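Local coordinates for protein pullulanase (Bacillus acidopullulyticus, PDB 2WAN) that hydrolyses the alpha-1,6-glucosidic linkages of pullulan and, as a debranching glycoside hydrolase, probably those at the branch points of starch polysaccharides, at residues 358-361 against 362-366. Numbering follows the deposited sequence.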
loop_
_atom_site.group_PDB
_atom_site.type_symbol
_atom_site.label_atom_id
_atom_site.label_comp_id
_atom_site.label_asym_id
_atom_site.label_seq_id
_atom_site.Cartn_x
_atom_site.Cartn_y
_atom_site.Cartn_z
ATOM N N GLN A 358 -8.976 10.279 -33.129
ATOM C CA GLN A 358 -10.397 10.608 -33.171
ATOM C C GLN A 358 -10.976 10.619 -31.771
ATOM O O GLN A 358 -10.800 9.660 -31.022
ATOM C CB GLN A 358 -11.166 9.578 -34.006
ATOM C CG GLN A 358 -10.592 9.281 -35.383
ATOM C CD GLN A 358 -11.147 7.991 -35.988
ATOM O OE1 GLN A 358 -12.288 7.589 -35.714
ATOM N NE2 GLN A 358 -10.341 7.342 -36.824
ATOM N N LYS A 359 -11.670 11.701 -31.426
ATOM C CA LYS A 359 -12.466 11.746 -30.195
ATOM C C LYS A 359 -13.440 10.571 -30.156
ATOM O O LYS A 359 -14.188 10.337 -31.111
ATOM C CB LYS A 359 -13.240 13.062 -30.090
ATOM C CG LYS A 359 -12.572 14.108 -29.237
ATOM C CD LYS A 359 -13.371 15.424 -29.189
ATOM C CE LYS A 359 -12.625 16.503 -28.396
ATOM N NZ LYS A 359 -13.202 17.866 -28.566
ATOM N N SER A 360 -13.419 9.829 -29.051
ATOM C CA SER A 360 -14.249 8.642 -28.886
ATOM C C SER A 360 -14.941 8.630 -27.506
ATOM O O SER A 360 -15.065 9.675 -26.874
ATOM C CB SER A 360 -13.403 7.382 -29.112
ATOM O OG SER A 360 -14.209 6.218 -29.166
ATOM N N ASP A 361 -15.371 7.455 -27.052
ATOM C CA ASP A 361 -16.169 7.302 -25.819
ATOM C C ASP A 361 -15.521 7.865 -24.545
ATOM O O ASP A 361 -14.359 7.579 -24.245
ATOM C CB ASP A 361 -16.469 5.822 -25.554
ATOM C CG ASP A 361 -17.315 5.169 -26.638
ATOM O OD1 ASP A 361 -17.932 5.879 -27.459
ATOM O OD2 ASP A 361 -17.356 3.917 -26.655
ATOM N N ASN A 362 -16.286 8.647 -23.793
ATOM C CA ASN A 362 -15.939 8.953 -22.401
ATOM C C ASN A 362 -14.553 9.573 -22.233
ATOM O O ASN A 362 -13.788 9.194 -21.336
ATOM C CB ASN A 362 -16.099 7.695 -21.527
ATOM C CG ASN A 362 -17.437 7.000 -21.762
ATOM O OD1 ASN A 362 -17.492 5.830 -22.134
ATOM N ND2 ASN A 362 -18.527 7.741 -21.566
ATOM N N GLY A 363 -14.235 10.525 -23.101
ATOM C CA GLY A 363 -12.997 11.272 -22.986
ATOM C C GLY A 363 -11.790 10.601 -23.614
ATOM O O GLY A 363 -10.681 11.142 -23.544
ATOM N N THR A 364 -11.997 9.452 -24.257
ATOM C CA THR A 364 -10.892 8.780 -24.938
ATOM C C THR A 364 -10.682 9.289 -26.366
ATOM O O THR A 364 -11.584 9.862 -26.986
ATOM C CB THR A 364 -11.025 7.232 -24.954
ATOM O OG1 THR A 364 -12.113 6.834 -25.806
ATOM C CG2 THR A 364 -11.242 6.683 -23.538
ATOM N N TRP A 365 -9.472 9.061 -26.867
ATOM C CA TRP A 365 -9.116 9.293 -28.259
ATOM C C TRP A 365 -8.618 7.967 -28.810
ATOM O O TRP A 365 -7.905 7.220 -28.129
ATOM C CB TRP A 365 -8.028 10.360 -28.366
ATOM C CG TRP A 365 -8.479 11.752 -27.971
ATOM C CD1 TRP A 365 -8.796 12.194 -26.715
ATOM C CD2 TRP A 365 -8.628 12.881 -28.844
ATOM N NE1 TRP A 365 -9.153 13.529 -26.755
ATOM C CE2 TRP A 365 -9.050 13.974 -28.048
ATOM C CE3 TRP A 365 -8.454 13.071 -30.223
ATOM C CZ2 TRP A 365 -9.290 15.248 -28.588
ATOM C CZ3 TRP A 365 -8.697 14.340 -30.760
ATOM C CH2 TRP A 365 -9.116 15.407 -29.944
ATOM N N LYS A 366 -8.986 7.671 -30.053
ATOM C CA LYS A 366 -8.664 6.377 -30.630
ATOM C C LYS A 366 -8.134 6.492 -32.049
ATOM O O LYS A 366 -8.364 7.494 -32.740
ATOM C CB LYS A 366 -9.884 5.456 -30.606
ATOM C CG LYS A 366 -10.982 5.853 -31.609
ATOM C CD LYS A 366 -12.101 4.845 -31.636
ATOM C CE LYS A 366 -13.046 5.115 -32.810
ATOM N NZ LYS A 366 -14.146 4.110 -32.864
HETATM O O HOH W 1 -16.151 11.723 -24.897
HETATM O O HOH W 2 -15.837 6.111 -31.199
#
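With chi1 at -97° and an extended chain beyond CG, Lys359 runs alongside the indole of Trp365 in the same direction. The evidence for a CH-pi contact is direct: Lys359 CG sits over one face, 3.7 Å from the centroid of the six-membered ring of Trp365, displaced toward the rim. Farther along the lysine, CE comes within 3.6 Å of Trp365 CZ2. The indole also packs on Val331 and Val339 of the neighbouring strands. Replacing Trp365 by alanine removes that platform, which is likely to leave the Lys359 chain without its aromatic partner and open a gap beside the two valines. On the other side of the strands, Lys366 takes the chi1 of 72° that puts CG between its backbone N and carbonyl carbon, and its chain then passes Ser360, whose OG approaches Lys366 CD at 3.5 Å. A water joins Ser360 OG to Lys366 NZ, while Arg330 also bonds to the serine hydroxyl. These residues make up the turn and the adjoining strand ends of a beta hairpin, strands 353-359 and 364-370, within the carbohydrate-binding module 48 (isoamylase N-terminal) region. Gln358 and Lys366 are its antiparallel hydrogen-bonded pair: Gln358 N reaches Lys366 O at 2.9 Å, nearly straight and in the carbonyl plane, and Lys366 N returns a bond to Gln358 O, also at 2.9 Å, its donor tilted from that carbonyl's plane. Lys359 and Trp365 make the adjoining non-hydrogen-bonded pair. Closer to the turn, Ser360 N donates to Thr364 O at 2.8 Å. Asp361 O then accepts two bonds from one residue: Thr364 OG1 at 2.8 Å, and Thr364 N from above the carbonyl plane. The buried threonine hydroxyl has a further partner in Arg330. A second water spans the turn, donating to Ser360 O and accepting from Gly363 N.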